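Local coordinates for methyl transferase from Methanosarcina acetivorans (Methanosarcina acetivorans, PDB 6MRO), which probably transfers methyl groups from S-adenosylmethionine, and is seen here with S-adenosyl-L-homocysteine and calcium bound, at residues P150-K155 and G183-Y188; I104-F109 and F135-S140; L89-L94 and R122-V127. The protein carries 1 engineered substitution. One frame throughout, in Å; residues are numbered along the deposited sequence. Where two conformers were deposited one is given.

Contact 1 (P150-K155 and G183-Y188); sequences PRRASK and GRRQAY. With CA (calcium ion), chain D.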
loop_
_atom_site.group_PDB
_atom_site.type_symbol
_atom_site.label_atom_id
_atom_site.label_comp_id
_atom_site.label_asym_id
_atom_site.label_seq_id
_atom_site.Cartn_x
_atom_site.Cartn_y
_atom_site.Cartn_z
ATOM N N PRO A 150 16.033 -1.955 -9.180
ATOM C CA PRO A 150 14.703 -2.577 -9.267
ATOM C C PRO A 150 13.786 -1.881 -10.281
ATOM O O PRO A 150 14.094 -0.765 -10.705
ATOM C CB PRO A 150 14.141 -2.407 -7.852
ATOM C CG PRO A 150 15.333 -2.237 -6.993
ATOM C CD PRO A 150 16.349 -1.525 -7.807
ATOM N N ARG A 151 12.698 -2.545 -10.670
ATOM C CA ARG A 151 11.701 -1.913 -11.526
ATOM C C ARG A 151 11.218 -0.608 -10.905
ATOM O O ARG A 151 11.252 -0.425 -9.686
ATOM C CB ARG A 151 10.502 -2.842 -11.742
ATOM C CG ARG A 151 10.707 -3.958 -12.751
ATOM C CD ARG A 151 9.508 -4.905 -12.734
ATOM N NE ARG A 151 9.273 -5.434 -11.393
ATOM C CZ ARG A 151 8.120 -5.951 -10.976
ATOM N NH1 ARG A 151 8.013 -6.406 -9.731
ATOM N NH2 ARG A 151 7.082 -6.017 -11.799
ATOM N N ARG A 152 10.784 0.313 -11.756
ATOM C CA ARG A 152 10.084 1.506 -11.304
ATOM C C ARG A 152 8.906 1.732 -12.244
ATOM O O ARG A 152 8.950 1.351 -13.417
ATOM C CB ARG A 152 10.992 2.752 -11.267
ATOM C CG ARG A 152 12.278 2.588 -10.433
ATOM C CD ARG A 152 12.870 3.946 -10.024
ATOM N NE ARG A 152 13.262 4.771 -11.173
ATOM C CZ ARG A 152 14.403 4.645 -11.845
ATOM N NH1 ARG A 152 15.292 3.720 -11.493
ATOM N NH2 ARG A 152 14.655 5.444 -12.874
ATOM N N ALA A 153 7.848 2.338 -11.727
ATOM C CA ALA A 153 6.595 2.420 -12.464
ATOM C C ALA A 153 6.487 3.779 -13.145
ATOM O O ALA A 153 6.688 4.818 -12.510
ATOM C CB ALA A 153 5.402 2.173 -11.539
ATOM N N SER A 154 6.206 3.765 -14.444
ATOM C CA SER A 154 5.947 4.998 -15.170
ATOM C C SER A 154 4.461 5.321 -15.094
ATOM O O SER A 154 3.649 4.491 -14.693
ATOM C CB SER A 154 6.376 4.869 -16.625
ATOM O OG SER A 154 5.542 3.935 -17.284
ATOM N N LYS A 155 4.100 6.549 -15.475
ATOM C CA LYS A 155 2.681 6.881 -15.507
ATOM C C LYS A 155 1.951 6.012 -16.520
ATOM O O LYS A 155 0.820 5.572 -16.273
ATOM C CB LYS A 155 2.485 8.363 -15.820
ATOM C CG LYS A 155 3.153 9.273 -14.818
ATOM C CD LYS A 155 3.067 10.728 -15.240
ATOM C CE LYS A 155 2.236 11.521 -14.263
ATOM N NZ LYS A 155 2.902 12.815 -13.961
ATOM N N GLY A 183 17.649 9.018 1.223
ATOM C CA GLY A 183 16.488 8.732 2.054
ATOM C C GLY A 183 15.189 9.279 1.514
ATOM O O GLY A 183 14.133 9.020 2.101
ATOM N N ARG A 184 15.243 10.042 0.429
ATOM C CA ARG A 184 14.068 10.556 -0.260
ATOM C C ARG A 184 14.209 10.166 -1.724
ATOM O O ARG A 184 15.134 10.617 -2.408
ATOM C CB ARG A 184 13.948 12.068 -0.081
ATOM C CG ARG A 184 13.671 12.496 1.357
ATOM C CD ARG A 184 14.484 13.726 1.694
ATOM N NE ARG A 184 13.809 14.605 2.647
ATOM C CZ ARG A 184 14.392 15.170 3.700
ATOM N NH1 ARG A 184 15.680 14.961 3.941
ATOM N NH2 ARG A 184 13.687 15.960 4.502
ATOM N N ARG A 185 13.315 9.298 -2.184
ATOM C CA ARG A 185 13.318 8.777 -3.542
ATOM C C ARG A 185 12.138 9.372 -4.297
ATOM O O ARG A 185 11.053 9.526 -3.728
ATOM C CB ARG A 185 13.208 7.250 -3.539
ATOM C CG ARG A 185 14.368 6.527 -2.876
ATOM C CD ARG A 185 15.391 6.078 -3.902
ATOM N NE ARG A 185 14.775 5.651 -5.161
ATOM C CZ ARG A 185 14.729 4.391 -5.587
ATOM N NH1 ARG A 185 14.160 4.101 -6.750
ATOM N NH2 ARG A 185 15.255 3.418 -4.852
ATOM N N GLN A 186 12.349 9.710 -5.570
ATOM C CA GLN A 186 11.251 10.218 -6.389
ATOM C C GLN A 186 10.195 9.136 -6.572
ATOM O O GLN A 186 10.505 7.975 -6.845
ATOM C CB GLN A 186 11.752 10.683 -7.758
ATOM C CG GLN A 186 12.488 12.013 -7.725
ATOM C CD GLN A 186 12.816 12.499 -9.107
ATOM O OE1 GLN A 186 12.769 11.730 -10.071
ATOM N NE2 GLN A 186 13.155 13.785 -9.224
ATOM N N ALA A 187 8.937 9.529 -6.439
ATOM C CA ALA A 187 7.863 8.555 -6.334
ATOM C C ALA A 187 6.621 9.086 -7.041
ATOM O O ALA A 187 6.520 10.275 -7.370
ATOM C CB ALA A 187 7.561 8.235 -4.863
ATOM N N TYR A 188 5.680 8.172 -7.285
ATOM C CA TYR A 188 4.349 8.486 -7.786
ATOM C C TYR A 188 3.298 8.121 -6.748
ATOM O O TYR A 188 3.399 7.080 -6.089
ATOM C CB TYR A 188 4.033 7.727 -9.076
ATOM C CG TYR A 188 4.612 8.346 -10.315
ATOM C CD1 TYR A 188 4.635 9.723 -10.478
ATOM C CD2 TYR A 188 5.140 7.549 -11.334
ATOM C CE1 TYR A 188 5.161 10.296 -11.620
ATOM C CE2 TYR A 188 5.666 8.110 -12.478
ATOM C CZ TYR A 188 5.678 9.489 -12.613
ATOM O OH TYR A 188 6.214 10.056 -13.751
HETATM CA CA CA D . 9.263 0.624 -15.565
HETATM O O HOH W 1 11.419 0.083 -14.730
HETATM O O HOH W 2 6.661 8.481 -15.877
HETATM O O HOH W 3 8.361 -1.395 -14.477
#
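The Tyr188 hydroxyl meets Lys155 in two ways. A water lies 2.7 Å from Tyr188 OH, in the ring plane, and accepts the backbone N-H of Lys155, so the phenol is tied by one solvent molecule to the first turn of a helix. The lysine chain also crosses the tyrosine side chain at about a right angle, with Lys155 CG 3.3 Å from Tyr188 OH; here the aliphatic part of the lysine does the touching. Farther back on the ring, Ala153 O comes to the edge, 3.4 Å from Tyr188 CD2.

Next door, Arg152 O binds a calcium ion at 2.3 Å. A water on the same ion accepts the N-H of Arg152, so the residue is held to the metal at both its backbone N and its O, once through water and once directly; Asp141, Glu146 and Glu157 also bind the ion. The Arg152 side chain heads instead toward Arg185. It bends at chi3 (-62°), just where Arg152 CD sits at the edge of the Arg185 guanidinium, 3.5 Å from Arg185 NH1, and the two guanidinium planes stand 80° apart. This brings two like charges close, Arg152 NE to Arg185 NH1 being 4.6 Å; each has its own partner, Ser140 O for Arg152 NE and the Phe139 ring, in a cation-pi contact, for Arg185.

The contact thus brings the calcium-binding loop against strand 184-193. Ser154 caps the start of helix 155-162, whose Ile158 touches both Ala153 and Tyr188, while the strand itself runs between strands 132-139 and 167-177.

Contact 2 (I104-F109 and F135-S140); sequences IDSGLF and FMLCFS. With SAH (S-adenosyl-L-homocysteine), chain B.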
loop_
_atom_site.group_PDB
_atom_site.type_symbol
_atom_site.label_atom_id
_atom_site.label_comp_id
_atom_site.label_asym_id
_atom_site.label_seq_id
_atom_site.Cartn_x
_atom_site.Cartn_y
_atom_site.Cartn_z
ATOM N N ILE A 104 -5.036 1.264 0.810
ATOM C CA ILE A 104 -3.735 1.913 0.642
ATOM C C ILE A 104 -2.678 0.868 0.319
ATOM O O ILE A 104 -2.689 -0.255 0.820
ATOM C CB ILE A 104 -3.299 2.784 1.849
ATOM C CG1 ILE A 104 -3.044 1.951 3.110
ATOM C CG2 ILE A 104 -4.311 3.909 2.096
ATOM C CD1 ILE A 104 -2.344 2.750 4.229
ATOM N N ASP A 105 -1.729 1.269 -0.522
ATOM C CA ASP A 105 -0.726 0.358 -1.071
ATOM C C ASP A 105 0.579 1.147 -1.019
ATOM O O ASP A 105 0.789 2.050 -1.825
ATOM C CB ASP A 105 -1.144 -0.042 -2.484
ATOM C CG ASP A 105 -0.109 -0.857 -3.229
ATOM O OD1 ASP A 105 -0.566 -1.580 -4.141
ATOM O OD2 ASP A 105 1.107 -0.808 -2.930
ATOM N N SER A 106 1.434 0.842 -0.033
ATOM C CA SER A 106 2.680 1.582 0.185
ATOM C C SER A 106 3.806 0.617 -0.171
ATOM O O SER A 106 4.337 -0.080 0.694
ATOM C CB SER A 106 2.783 2.087 1.655
ATOM O OG SER A 106 4.029 2.735 1.935
ATOM N N GLY A 107 4.151 0.557 -1.459
ATOM C CA GLY A 107 5.212 -0.324 -1.910
ATOM C C GLY A 107 4.843 -1.763 -2.237
ATOM O O GLY A 107 5.754 -2.555 -2.551
ATOM N N LEU A 108 3.562 -2.147 -2.182
ATOM C CA LEU A 108 3.221 -3.522 -2.560
ATOM C C LEU A 108 3.152 -3.681 -4.077
ATOM O O LEU A 108 3.777 -4.586 -4.645
ATOM C CB LEU A 108 1.899 -3.953 -1.917
ATOM C CG LEU A 108 1.393 -5.344 -2.355
ATOM C CD1 LEU A 108 2.452 -6.452 -2.077
ATOM C CD2 LEU A 108 0.038 -5.721 -1.704
ATOM N N PHE A 109 2.389 -2.814 -4.749
ATOM C CA PHE A 109 2.330 -2.862 -6.207
ATOM C C PHE A 109 3.728 -2.956 -6.788
ATOM O O PHE A 109 3.968 -3.724 -7.727
ATOM C CB PHE A 109 1.613 -1.633 -6.762
ATOM C CG PHE A 109 1.683 -1.531 -8.262
ATOM C CD1 PHE A 109 0.968 -2.407 -9.062
ATOM C CD2 PHE A 109 2.489 -0.579 -8.865
ATOM C CE1 PHE A 109 1.035 -2.325 -10.455
ATOM C CE2 PHE A 109 2.566 -0.485 -10.254
ATOM C CZ PHE A 109 1.843 -1.356 -11.048
ATOM N N PHE A 135 -5.288 4.220 -3.079
ATOM C CA PHE A 135 -4.110 5.081 -3.051
ATOM C C PHE A 135 -2.872 4.201 -3.072
ATOM O O PHE A 135 -2.706 3.336 -2.201
ATOM C CB PHE A 135 -4.103 5.959 -1.799
ATOM C CG PHE A 135 -5.268 6.895 -1.723
ATOM C CD1 PHE A 135 -5.313 8.017 -2.539
ATOM C CD2 PHE A 135 -6.307 6.663 -0.839
ATOM C CE1 PHE A 135 -6.388 8.892 -2.488
ATOM C CE2 PHE A 135 -7.380 7.543 -0.760
ATOM C CZ PHE A 135 -7.428 8.655 -1.585
ATOM N N MET A 136 -2.009 4.420 -4.061
ATOM C CA MET A 136 -0.846 3.572 -4.254
ATOM C C MET A 136 0.394 4.432 -4.407
ATOM O O MET A 136 0.395 5.402 -5.169
ATOM C CB MET A 136 -1.034 2.669 -5.474
ATOM C CG MET A 136 0.099 1.685 -5.718
ATOM S SD MET A 136 1.472 2.372 -6.688
ATOM C CE MET A 136 0.691 2.392 -8.308
ATOM N N LEU A 137 1.446 4.065 -3.686
ATOM C CA LEU A 137 2.714 4.776 -3.712
ATOM C C LEU A 137 3.792 3.862 -4.267
ATOM O O LEU A 137 3.956 2.730 -3.791
ATOM C CB LEU A 137 3.056 5.260 -2.301
ATOM C CG LEU A 137 4.401 5.924 -2.017
ATOM C CD1 LEU A 137 4.415 7.307 -2.620
ATOM C CD2 LEU A 137 4.603 5.988 -0.479
ATOM N N CYS A 138 4.539 4.357 -5.254
ATOM C CA CYS A 138 5.596 3.565 -5.863
ATOM C C CYS A 138 6.713 4.484 -6.346
ATOM O O CYS A 138 6.537 5.698 -6.489
ATOM C CB CYS A 138 5.037 2.709 -7.013
ATOM S SG CYS A 138 4.337 3.696 -8.373
ATOM N N PHE A 139 7.878 3.893 -6.581
ATOM C CA PHE A 139 8.982 4.655 -7.151
ATOM C C PHE A 139 8.661 5.015 -8.597
ATOM O O PHE A 139 8.077 4.218 -9.331
ATOM C CB PHE A 139 10.277 3.849 -7.081
ATOM C CG PHE A 139 10.722 3.551 -5.687
ATOM C CD1 PHE A 139 10.927 4.576 -4.779
ATOM C CD2 PHE A 139 10.911 2.244 -5.272
ATOM C CE1 PHE A 139 11.326 4.305 -3.474
ATOM C CE2 PHE A 139 11.315 1.969 -3.978
ATOM C CZ PHE A 139 11.517 3.005 -3.080
ATOM N N SER A 140 9.047 6.222 -9.009
ATOM C CA SER A 140 8.674 6.720 -10.323
ATOM C C SER A 140 9.726 6.361 -11.368
ATOM O O SER A 140 10.934 6.332 -11.095
ATOM C CB SER A 140 8.460 8.239 -10.304
ATOM O OG SER A 140 9.591 8.934 -9.813
HETATM N N SAH B . 3.651 -1.158 3.309
HETATM C CA SAH B . 4.816 -1.420 4.175
HETATM C CB SAH B . 5.669 -2.544 3.600
HETATM C CG SAH B . 6.055 -2.334 2.136
HETATM S SD SAH B . 7.222 -3.566 1.511
HETATM C C SAH B . 5.672 -0.177 4.367
HETATM O O SAH B . 5.445 0.854 3.716
HETATM O OXT SAH B . 6.614 -0.201 5.173
HETATM C "C5'" SAH B . 6.004 -4.629 0.676
HETATM C "C4'" SAH B . 5.255 -5.551 1.640
HETATM O "O4'" SAH B . 4.340 -6.347 0.898
HETATM C "C3'" SAH B . 6.133 -6.507 2.446
HETATM O "O3'" SAH B . 5.831 -6.316 3.819
HETATM C "C2'" SAH B . 5.742 -7.884 1.927
HETATM O "O2'" SAH B . 5.802 -8.924 2.892
HETATM C "C1'" SAH B . 4.321 -7.651 1.442
HETATM N N9 SAH B . 3.849 -8.562 0.393
HETATM C C8 SAH B . 4.494 -8.939 -0.765
HETATM N N7 SAH B . 3.673 -9.744 -1.462
HETATM C C5 SAH B . 2.509 -9.865 -0.777
HETATM C C6 SAH B . 1.333 -10.568 -1.021
HETATM N N6 SAH B . 1.197 -11.304 -2.116
HETATM N N1 SAH B . 0.310 -10.494 -0.112
HETATM C C2 SAH B . 0.438 -9.728 1.031
HETATM N N3 SAH B . 1.605 -9.042 1.285
HETATM C C4 SAH B . 2.611 -9.109 0.379
HETATM O O HOH W 4 3.248 0.187 -4.337
#
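Asp105 and Met136 run abreast on one face of the sheet, their ends in the same direction, with Asp105 CG 3.6 Å from Met136 CG. Both hold CG anti to the backbone N (chi1 173° and -177°), which keeps them level; the methionine then bends, carrying its sulfur and methyl to Phe109. There Met136 CE comes 3.5 Å from Phe109 CD2, and the sulfur approaches the ring obliquely, a Met-aromatic contact.

The carboxylate turns back on its own chain: Asp105 OD2 takes the N-H of Phe109 on its syn lone pair at 3.0 Å, nearly straight, and holds the turn after the strand. A water donates to this oxygen and to Leu137 O, while Asp105 OD1 is bonded to Tyr134 OH. Parallel backbone pairing lies beneath, with Leu137 N donating to Asp105 O at 2.8 Å. On the opposite face Ser106 OG donates to the S-adenosyl-L-homocysteine carboxylate oxygen O at 3.0 Å, and Ser106 O accepts the ligand's amino N.

These are central strands of a Rossmann-like methyltransferase sheet. Strand 35-39 flanks 100-106, strand 184-193 flanks 132-139, and helices 20-27 and 45-51 pack on the Ile104 and Ser106 face.

Contact 3 (L89-L94 and R122-V127); sequences LEMDQL and RHVHKV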
loop_
_atom_site.group_PDB
_atom_site.type_symbol
_atom_site.label_atom_id
_atom_site.label_comp_id
_atom_site.label_asym_id
_atom_site.label_seq_id
_atom_site.Cartn_x
_atom_site.Cartn_y
_atom_site.Cartn_z
ATOM N N LEU A 89 -3.197 -11.751 -3.128
ATOM C CA LEU A 89 -3.653 -12.487 -4.298
ATOM C C LEU A 89 -4.662 -13.575 -3.953
ATOM O O LEU A 89 -5.166 -14.241 -4.868
ATOM C CB LEU A 89 -2.458 -13.101 -5.030
ATOM C CG LEU A 89 -1.362 -12.133 -5.485
ATOM C CD1 LEU A 89 -0.256 -12.883 -6.217
ATOM C CD2 LEU A 89 -1.936 -11.032 -6.366
ATOM N N GLU A 90 -4.967 -13.765 -2.664
ATOM C CA GLU A 90 -5.952 -14.741 -2.212
ATOM C C GLU A 90 -6.963 -14.131 -1.245
ATOM O O GLU A 90 -7.668 -14.873 -0.551
ATOM C CB GLU A 90 -5.263 -15.929 -1.534
ATOM C CG GLU A 90 -4.409 -16.781 -2.447
ATOM C CD GLU A 90 -3.421 -17.622 -1.666
ATOM O OE1 GLU A 90 -3.482 -17.602 -0.417
ATOM O OE2 GLU A 90 -2.585 -18.304 -2.300
ATOM N N MET A 91 -7.053 -12.804 -1.164
ATOM C CA MET A 91 -7.852 -12.233 -0.088
ATOM C C MET A 91 -9.347 -12.280 -0.356
ATOM O O MET A 91 -10.120 -11.818 0.487
ATOM C CB MET A 91 -7.417 -10.794 0.214
ATOM C CG MET A 91 -7.604 -9.796 -0.901
ATOM S SD MET A 91 -7.003 -8.205 -0.335
ATOM C CE MET A 91 -7.095 -7.256 -1.853
ATOM N N ASP A 92 -9.751 -12.920 -1.426
ATOM C CA ASP A 92 -11.169 -13.130 -1.646
ATOM C C ASP A 92 -11.661 -14.175 -0.641
ATOM O O ASP A 92 -12.827 -14.296 -0.417
ATOM C CB ASP A 92 -11.439 -13.553 -3.055
ATOM C CG ASP A 92 -10.668 -14.734 -3.475
ATOM O OD1 ASP A 92 -9.521 -14.934 -3.118
ATOM O OD2 ASP A 92 -11.206 -15.484 -4.257
ATOM N N GLN A 93 -10.753 -14.940 -0.060
ATOM C CA GLN A 93 -11.123 -15.905 0.944
ATOM C C GLN A 93 -11.059 -15.305 2.321
ATOM O O GLN A 93 -11.386 -15.948 3.260
ATOM C CB GLN A 93 -10.244 -17.117 0.899
ATOM C CG GLN A 93 -10.421 -17.971 -0.315
ATOM C CD GLN A 93 -10.887 -19.379 0.027
ATOM O OE1 GLN A 93 -10.098 -20.255 0.301
ATOM N NE2 GLN A 93 -12.156 -19.580 0.004
ATOM N N LEU A 94 -10.612 -14.057 2.418
ATOM C CA LEU A 94 -10.545 -13.353 3.659
ATOM C C LEU A 94 -11.576 -12.260 3.781
ATOM O O LEU A 94 -12.014 -11.989 4.838
ATOM C CB LEU A 94 -9.170 -12.724 3.862
ATOM C CG LEU A 94 -8.000 -13.661 3.900
ATOM C CD1 LEU A 94 -6.729 -12.918 3.706
ATOM C CD2 LEU A 94 -7.991 -14.315 5.253
ATOM N N ARG A 122 -7.553 -7.243 -9.913
ATOM C CA ARG A 122 -8.898 -7.776 -9.732
ATOM C C ARG A 122 -9.269 -7.979 -8.279
ATOM O O ARG A 122 -10.364 -7.742 -7.903
ATOM C CB ARG A 122 -9.168 -9.037 -10.575
ATOM C CG ARG A 122 -10.566 -9.651 -10.351
ATOM C CD ARG A 122 -11.577 -9.537 -11.528
ATOM N NE ARG A 122 -13.011 -9.769 -11.195
ATOM C CZ ARG A 122 -13.737 -10.841 -11.533
ATOM N NH1 ARG A 122 -13.208 -11.824 -12.233
ATOM N NH2 ARG A 122 -14.995 -10.941 -11.163
ATOM N N HIS A 123 -8.325 -8.426 -7.476
ATOM C CA HIS A 123 -8.624 -8.638 -6.064
ATOM C C HIS A 123 -8.810 -7.322 -5.333
ATOM O O HIS A 123 -9.717 -7.190 -4.501
ATOM C CB HIS A 123 -7.516 -9.467 -5.412
ATOM C CG HIS A 123 -7.767 -10.936 -5.478
ATOM N ND1 HIS A 123 -7.361 -11.712 -6.542
ATOM C CD2 HIS A 123 -8.441 -11.763 -4.644
ATOM C CE1 HIS A 123 -7.748 -12.960 -6.346
ATOM N NE2 HIS A 123 -8.407 -13.017 -5.203
ATOM N N VAL A 124 -7.949 -6.340 -5.614
ATOM C CA VAL A 124 -8.114 -5.018 -5.024
ATOM C C VAL A 124 -9.456 -4.423 -5.430
ATOM O O VAL A 124 -10.202 -3.889 -4.596
ATOM C CB VAL A 124 -6.946 -4.102 -5.433
ATOM C CG1 VAL A 124 -7.219 -2.679 -4.975
ATOM C CG2 VAL A 124 -5.628 -4.631 -4.860
ATOM N N HIS A 125 -9.783 -4.509 -6.730
ATOM C CA HIS A 125 -11.053 -3.991 -7.228
ATOM C C HIS A 125 -12.228 -4.651 -6.517
ATOM O O HIS A 125 -13.192 -3.978 -6.147
ATOM C CB HIS A 125 -11.146 -4.206 -8.748
ATOM C CG HIS A 125 -12.478 -3.862 -9.343
ATOM N ND1 HIS A 125 -12.760 -2.623 -9.881
ATOM C CD2 HIS A 125 -13.595 -4.607 -9.520
ATOM C CE1 HIS A 125 -14.000 -2.610 -10.339
ATOM N NE2 HIS A 125 -14.528 -3.805 -10.140
ATOM N N LYS A 126 -12.135 -5.961 -6.270
ATOM C CA LYS A 126 -13.261 -6.708 -5.711
ATOM C C LYS A 126 -13.574 -6.282 -4.277
ATOM O O LYS A 126 -14.744 -6.110 -3.928
ATOM C CB LYS A 126 -12.965 -8.208 -5.781
ATOM C CG LYS A 126 -14.079 -9.107 -5.266
ATOM C CD LYS A 126 -13.641 -10.569 -5.264
ATOM C CE LYS A 126 -14.711 -11.465 -4.647
ATOM N NZ LYS A 126 -16.007 -11.347 -5.375
ATOM N N VAL A 127 -12.551 -6.103 -3.427
ATOM C CA VAL A 127 -12.813 -5.795 -2.017
ATOM C C VAL A 127 -13.152 -4.336 -1.753
ATOM O O VAL A 127 -13.645 -4.018 -0.661
ATOM C CB VAL A 127 -11.630 -6.189 -1.110
ATOM C CG1 VAL A 127 -11.395 -7.692 -1.216
ATOM C CG2 VAL A 127 -10.387 -5.374 -1.450
#
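This is a partly buried contact between a 3-10 turn and a helix, centred on a histidine-carboxylate hydrogen bond between His123 and Asp92; it joins the connection after strand 82-85 to the last turns of helix 114-127. His123 NE2 donates to Asp92 OD1 at 3.0 Å. The oxygen lies close to the imidazole plane, but the donor stands above the carboxylate, and the two flat groups are 80° apart. Asp92 has CG between its backbone N and carbonyl carbon (chi1 54°), folding the carboxylate back toward the ring.

One face of the imidazole receives Leu89 O, 3.2 Å from His123 CE1 and offset toward the rim. Beside this polar pair, Met91 reaches out with an extended chain whose methyl does the touching: Met91 CE is 3.7 Å from His123 O and 3.8 Å from Val127 CG2, crossing the valine at about a right angle, with Val124 just behind. Lys126 grazes Asp92 through its CE.

His123 ND1 is bonded to Leu119 O, a carbonyl one turn back. With both ring nitrogens facing oxygen acceptors, and Leu89 O over the face, the ring is probably doubly protonated, which would add charge attraction to its bond with Asp92.

How the contacts relate
Contacts 1 and 2 are neighbours, their centres 9 Å apart, on adjacent strands of one sheet. Tyr188 N lies 2.7 Å from Cys138 O and Arg152 NE 2.8 Å from Ser140 O, both probable hydrogen bonds, so the strand of contact 2 that pairs with the ligand-binding strand also borders the calcium loop. Contact 3 stands apart: its centre is about 17 Å from that of contact 2 and about 25 Å from that of contact 1, across the chain's centre. S-adenosyl-L-homocysteine is near both contacts 2 and 3: Ser106 of contact 2 binds its amino acid end, and the nearest atoms of the Leu89 side chain of contact 3 are about 4 Å from it.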